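PDB 4UXD: 2-dehydro-3-deoxy-d-gluconate/2-dehydro-3-deoxy-phosphogluconate aldolase from Picrophilus torridus, which belongs to the dihydrodipicolinate synthase family of aldolases, enzymes built on a (beta/alpha)8 barrel. Local coordinates for residues A[48-60]-A[228-240]. Sequence-based numbering, arbitrary orientation.
Sequences NILIKYLEGINVD and TNFSDGIVRLYHE
Water 1 is gripped from both segments: it donates to Asn58 O at 2.9 Å and, at a very short distance, to Asp60 OD2, and lies at the edge of the His239 ring, in its plane, with NE2 3.0 Å from the water oxygen. Asp60 OD2 also accepts from the backbone N of Ile28, in strand 27-31 of the barrel. The Asn58 side chain crosses the imidazole at about a right angle, their planes 52° apart.

Next to this bridge, hydrocarbon groups meet each other and backbone carbonyl oxygens. Val235 sets CG1 against Ile57 O at 3.3 Å, while CG2 meets Val59 CG1 at 4.0 Å. Ile57, the first residue to leave helix 44-56, divides its branches: CG2 rests on Asp232 CB at 3.6 Å, and the extended CG1 arm carries CD1 in toward the carbonyl oxygens of Thr228 and Ser231. Beyond CB, Asp232 leads away to a long salt bridge with Arg236, whose guanidinium also pairs with Asp255 of helix 245-264.

Methyls of Leu54 and Ile57 both pack against Thr228 O, which sits at the edge of the Tyr53 ring, 3.2 Å from CE2. With CG anti to the backbone N (chi1 175°), Tyr53 reaches along the 228-232 backbone until OH lies beside Ser231 N, at an angle too poor for a hydrogen bond. Farther up the helix, both methyls of Leu50 touch Asn229, whose amide is held by Gly226 O, Pro31 O and Ile33 N.

The segments thus join helix 44-56 and its exit turn to the loop after strand 222-224 and to helix 233-240, beside the point where first and last barrel strands adjoin. Direct contacts here include no well-formed hydrogen bond or salt bridge and are mostly van der Waals, while hydrogen bonds link the segments through the water, so the fit probably depends more on shape than on directed bonds.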
loop_
_atom_site.group_PDB
_atom_site.type_symbol
_atom_site.label_atom_id
_atom_site.label_comp_id
_atom_site.label_asym_id
_atom_site.label_seq_id
_atom_site.Cartn_x
_atom_site.Cartn_y
_atom_site.Cartn_z
ATOM N N ASN A 48 16.988 -33.417 13.693
ATOM C CA ASN A 48 17.177 -34.765 13.165
ATOM C C ASN A 48 15.825 -35.455 12.985
ATOM O O ASN A 48 15.568 -36.112 11.981
ATOM C CB ASN A 48 18.082 -35.583 14.089
ATOM C CG ASN A 48 18.723 -36.757 13.380
ATOM O OD1 ASN A 48 18.190 -37.868 13.389
ATOM N ND2 ASN A 48 19.872 -36.519 12.756
ATOM N N ILE A 49 14.955 -35.288 13.968
ATOM C CA ILE A 49 13.619 -35.845 13.896
ATOM C C ILE A 49 12.944 -35.356 12.632
ATOM O O ILE A 49 12.245 -36.111 11.968
ATOM C CB ILE A 49 12.803 -35.464 15.137
ATOM C CG1 ILE A 49 13.288 -36.317 16.317
ATOM C CG2 ILE A 49 11.310 -35.671 14.906
ATOM C CD1 ILE A 49 12.948 -35.767 17.691
ATOM N N LEU A 50 13.211 -34.095 12.297
ATOM C CA LEU A 50 12.630 -33.434 11.137
ATOM C C LEU A 50 13.214 -33.945 9.824
ATOM O O LEU A 50 12.478 -34.233 8.866
ATOM C CB LEU A 50 12.841 -31.919 11.240
ATOM C CG LEU A 50 12.438 -31.107 10.000
ATOM C CD1 LEU A 50 10.988 -31.376 9.638
ATOM C CD2 LEU A 50 12.674 -29.617 10.217
ATOM N N ILE A 51 14.539 -34.013 9.773
ATOM C CA ILE A 51 15.244 -34.562 8.621
ATOM C C ILE A 51 14.768 -35.976 8.303
ATOM O O ILE A 51 14.676 -36.357 7.144
ATOM C CB ILE A 51 16.766 -34.588 8.867
ATOM C CG1 ILE A 51 17.322 -33.169 8.857
ATOM C CG2 ILE A 51 17.488 -35.411 7.805
ATOM C CD1 ILE A 51 18.658 -33.038 9.511
ATOM N N LYS A 52 14.475 -36.761 9.335
ATOM C CA LYS A 52 14.076 -38.147 9.123
ATOM C C LYS A 52 12.613 -38.226 8.690
ATOM O O LYS A 52 12.223 -39.153 7.969
ATOM C CB LYS A 52 14.316 -38.981 10.386
ATOM C CG LYS A 52 15.799 -39.184 10.737
ATOM C CD LYS A 52 16.605 -39.772 9.584
ATOM C CE LYS A 52 17.877 -40.473 10.075
ATOM N NZ LYS A 52 18.878 -39.568 10.714
ATOM N N TYR A 53 11.807 -37.254 9.118
ATOM C CA TYR A 53 10.449 -37.109 8.585
ATOM C C TYR A 53 10.440 -36.688 7.116
ATOM O O TYR A 53 9.618 -37.156 6.328
ATOM C CB TYR A 53 9.656 -36.087 9.379
ATOM C CG TYR A 53 8.295 -35.837 8.778
ATOM C CD1 TYR A 53 7.247 -36.722 9.011
ATOM C CD2 TYR A 53 8.054 -34.724 7.968
ATOM C CE1 TYR A 53 6.002 -36.513 8.473
ATOM C CE2 TYR A 53 6.797 -34.502 7.421
ATOM C CZ TYR A 53 5.770 -35.405 7.673
ATOM O OH TYR A 53 4.512 -35.204 7.128
ATOM N N LEU A 54 11.347 -35.792 6.751
ATOM C CA LEU A 54 11.395 -35.289 5.393
ATOM C C LEU A 54 11.809 -36.388 4.445
ATOM O O LEU A 54 11.255 -36.514 3.347
ATOM C CB LEU A 54 12.350 -34.092 5.292
ATOM C CG LEU A 54 11.741 -32.807 5.844
ATOM C CD1 LEU A 54 12.784 -31.737 6.101
ATOM C CD2 LEU A 54 10.677 -32.290 4.876
ATOM N N GLU A 55 12.788 -37.186 4.872
ATOM C CA GLU A 55 13.261 -38.296 4.060
ATOM C C GLU A 55 12.132 -39.316 3.862
ATOM O O GLU A 55 11.935 -39.837 2.754
ATOM C CB GLU A 55 14.483 -38.925 4.705
ATOM C CG GLU A 55 15.720 -38.040 4.585
ATOM C CD GLU A 55 16.933 -38.537 5.364
ATOM O OE1 GLU A 55 16.830 -39.540 6.109
ATOM O OE2 GLU A 55 18.002 -37.906 5.221
ATOM N N GLY A 56 11.369 -39.553 4.931
ATOM C CA GLY A 56 10.257 -40.489 4.914
ATOM C C GLY A 56 9.183 -40.203 3.870
ATOM O O GLY A 56 8.749 -41.119 3.165
ATOM N N ILE A 57 8.750 -38.947 3.772
ATOM C CA ILE A 57 7.758 -38.536 2.769
ATOM C C ILE A 57 8.386 -38.173 1.429
ATOM O O ILE A 57 7.703 -37.681 0.545
ATOM C CB ILE A 57 6.926 -37.325 3.247
ATOM C CG1 ILE A 57 7.822 -36.091 3.426
ATOM C CG2 ILE A 57 6.176 -37.674 4.545
ATOM C CD1 ILE A 57 7.092 -34.842 3.878
ATOM N N ASN A 58 9.684 -38.413 1.285
ATOM C CA ASN A 58 10.387 -38.259 0.008
ATOM C C ASN A 58 10.297 -36.856 -0.648
ATOM O O ASN A 58 10.029 -36.725 -1.857
ATOM C CB ASN A 58 9.880 -39.318 -0.972
ATOM C CG ASN A 58 10.774 -39.464 -2.188
ATOM O OD1 ASN A 58 11.998 -39.346 -2.093
ATOM N ND2 ASN A 58 10.160 -39.685 -3.351
ATOM N N VAL A 59 10.539 -35.805 0.131
ATOM C CA VAL A 59 10.791 -34.510 -0.477
ATOM C C VAL A 59 12.106 -34.684 -1.231
ATOM O O VAL A 59 12.877 -35.594 -0.918
ATOM C CB VAL A 59 10.871 -33.342 0.561
ATOM C CG1 VAL A 59 9.635 -33.316 1.464
ATOM C CG2 VAL A 59 12.147 -33.414 1.402
ATOM N N ASP A 60 12.367 -33.828 -2.213
ATOM C CA ASP A 60 13.565 -33.948 -3.041
ATOM C C ASP A 60 14.713 -33.059 -2.573
ATOM O O ASP A 60 15.870 -33.388 -2.774
ATOM C CB ASP A 60 13.223 -33.606 -4.492
ATOM C CG ASP A 60 12.019 -34.359 -4.987
ATOM O OD1 ASP A 60 12.186 -35.515 -5.417
ATOM O OD2 ASP A 60 10.904 -33.803 -4.933
ATOM N N THR A 228 5.358 -29.171 4.171
ATOM C CA THR A 228 6.040 -30.461 4.134
ATOM C C THR A 228 6.815 -30.736 5.433
ATOM O O THR A 228 7.283 -31.843 5.646
ATOM C CB THR A 228 7.008 -30.571 2.936
ATOM O OG1 THR A 228 8.033 -29.572 3.036
ATOM C CG2 THR A 228 6.253 -30.397 1.638
ATOM N N ASN A 229 6.926 -29.737 6.303
ATOM C CA ASN A 229 7.572 -29.927 7.587
ATOM C C ASN A 229 6.800 -30.898 8.496
ATOM O O ASN A 229 7.344 -31.395 9.478
ATOM C CB ASN A 229 7.738 -28.581 8.298
ATOM C CG ASN A 229 8.913 -27.792 7.784
ATOM O OD1 ASN A 229 10.050 -28.024 8.190
ATOM N ND2 ASN A 229 8.649 -26.844 6.886
ATOM N N PHE A 230 5.536 -31.155 8.173
ATOM C CA PHE A 230 4.682 -31.977 9.021
ATOM C C PHE A 230 3.481 -32.539 8.266
ATOM O O PHE A 230 2.541 -33.039 8.867
ATOM C CB PHE A 230 4.207 -31.161 10.218
ATOM C CG PHE A 230 3.894 -29.740 9.880
ATOM C CD1 PHE A 230 2.686 -29.403 9.305
ATOM C CD2 PHE A 230 4.828 -28.743 10.104
ATOM C CE1 PHE A 230 2.414 -28.095 8.980
ATOM C CE2 PHE A 230 4.560 -27.438 9.783
ATOM C CZ PHE A 230 3.356 -27.110 9.223
ATOM N N SER A 231 3.530 -32.473 6.944
ATOM C CA SER A 231 2.459 -32.996 6.115
ATOM C C SER A 231 3.000 -33.479 4.774
ATOM O O SER A 231 3.807 -32.799 4.138
ATOM C CB SER A 231 1.390 -31.933 5.906
ATOM O OG SER A 231 0.340 -32.433 5.112
ATOM N N ASP A 232 2.563 -34.664 4.360
ATOM C CA ASP A 232 2.974 -35.236 3.083
ATOM C C ASP A 232 2.053 -34.800 1.926
ATOM O O ASP A 232 2.296 -35.153 0.763
ATOM C CB ASP A 232 2.990 -36.765 3.181
ATOM C CG ASP A 232 1.594 -37.349 3.419
ATOM O OD1 ASP A 232 0.720 -36.624 3.948
ATOM O OD2 ASP A 232 1.370 -38.529 3.080
ATOM N N GLY A 233 1.001 -34.051 2.257
ATOM C CA GLY A 233 0.006 -33.610 1.284
ATOM C C GLY A 233 0.582 -33.068 -0.012
ATOM O O GLY A 233 0.253 -33.546 -1.095
ATOM N N ILE A 234 1.458 -32.079 0.098
ATOM C CA ILE A 234 2.108 -31.509 -1.071
ATOM C C ILE A 234 2.861 -32.546 -1.894
ATOM O O ILE A 234 2.892 -32.444 -3.116
ATOM C CB ILE A 234 3.084 -30.382 -0.671
ATOM C CG1 ILE A 234 2.313 -29.086 -0.428
ATOM C CG2 ILE A 234 4.174 -30.151 -1.742
ATOM C CD1 ILE A 234 1.674 -28.492 -1.672
ATOM N N VAL A 235 3.472 -33.536 -1.252
ATOM C CA VAL A 235 4.288 -34.496 -2.003
ATOM C C VAL A 235 3.436 -35.526 -2.767
ATOM O O VAL A 235 3.750 -35.859 -3.920
ATOM C CB VAL A 235 5.272 -35.229 -1.092
ATOM C CG1 VAL A 235 6.104 -36.239 -1.901
ATOM C CG2 VAL A 235 6.178 -34.229 -0.415
ATOM N N ARG A 236 2.380 -36.028 -2.128
ATOM C CA ARG A 236 1.391 -36.854 -2.817
ATOM C C ARG A 236 0.903 -36.120 -4.058
ATOM O O ARG A 236 0.923 -36.667 -5.158
ATOM C CB ARG A 236 0.202 -37.194 -1.902
ATOM C CG ARG A 236 0.591 -37.982 -0.652
ATOM C CD ARG A 236 -0.610 -38.555 0.090
ATOM N NE ARG A 236 -1.232 -37.588 0.984
ATOM C CZ ARG A 236 -2.403 -36.984 0.782
ATOM N NH1 ARG A 236 -3.133 -37.234 -0.305
ATOM N NH2 ARG A 236 -2.853 -36.118 1.688
ATOM N N LEU A 237 0.489 -34.871 -3.867
ATOM C CA LEU A 237 -0.002 -34.026 -4.950
ATOM C C LEU A 237 0.915 -34.049 -6.161
ATOM O O LEU A 237 0.474 -34.339 -7.275
ATOM C CB LEU A 237 -0.167 -32.590 -4.460
ATOM C CG LEU A 237 -0.743 -31.577 -5.447
ATOM C CD1 LEU A 237 -1.360 -30.443 -4.670
ATOM C CD2 LEU A 237 0.291 -31.020 -6.430
ATOM N N TYR A 238 2.188 -33.742 -5.943
ATOM C CA TYR A 238 3.174 -33.671 -7.023
ATOM C C TYR A 238 3.330 -34.995 -7.770
ATOM O O TYR A 238 3.527 -35.001 -8.986
ATOM C CB TYR A 238 4.531 -33.234 -6.469
ATOM C CG TYR A 238 5.642 -33.191 -7.497
ATOM C CD1 TYR A 238 6.402 -34.322 -7.780
ATOM C CD2 TYR A 238 5.932 -32.023 -8.181
ATOM C CE1 TYR A 238 7.410 -34.288 -8.721
ATOM C CE2 TYR A 238 6.947 -31.974 -9.121
ATOM C CZ TYR A 238 7.684 -33.112 -9.389
ATOM O OH TYR A 238 8.695 -33.070 -10.324
ATOM N N HIS A 239 3.252 -36.112 -7.050
ATOM C CA HIS A 239 3.456 -37.417 -7.672
ATOM C C HIS A 239 2.182 -37.903 -8.352
ATOM O O HIS A 239 2.234 -38.564 -9.389
ATOM C CB HIS A 239 3.950 -38.434 -6.640
ATOM C CG HIS A 239 5.385 -38.243 -6.267
ATOM N ND1 HIS A 239 6.373 -39.138 -6.625
ATOM C CD2 HIS A 239 6.008 -37.244 -5.602
ATOM C CE1 HIS A 239 7.536 -38.702 -6.183
ATOM N NE2 HIS A 239 7.346 -37.554 -5.558
ATOM N N GLU A 240 1.039 -37.551 -7.782
ATOM C CA GLU A 240 -0.243 -37.913 -8.360
ATOM C C GLU A 240 -0.479 -37.169 -9.668
ATOM O O GLU A 240 -1.036 -37.729 -10.616
ATOM C CB GLU A 240 -1.366 -37.618 -7.369
ATOM C CG GLU A 240 -1.517 -38.664 -6.285
ATOM C CD GLU A 240 -2.042 -39.985 -6.817
ATOM O OE1 GLU A 240 -2.657 -39.987 -7.909
ATOM O OE2 GLU A 240 -1.833 -41.021 -6.139
HETATM O O HOH W 1 9.062 -35.398 -4.262
#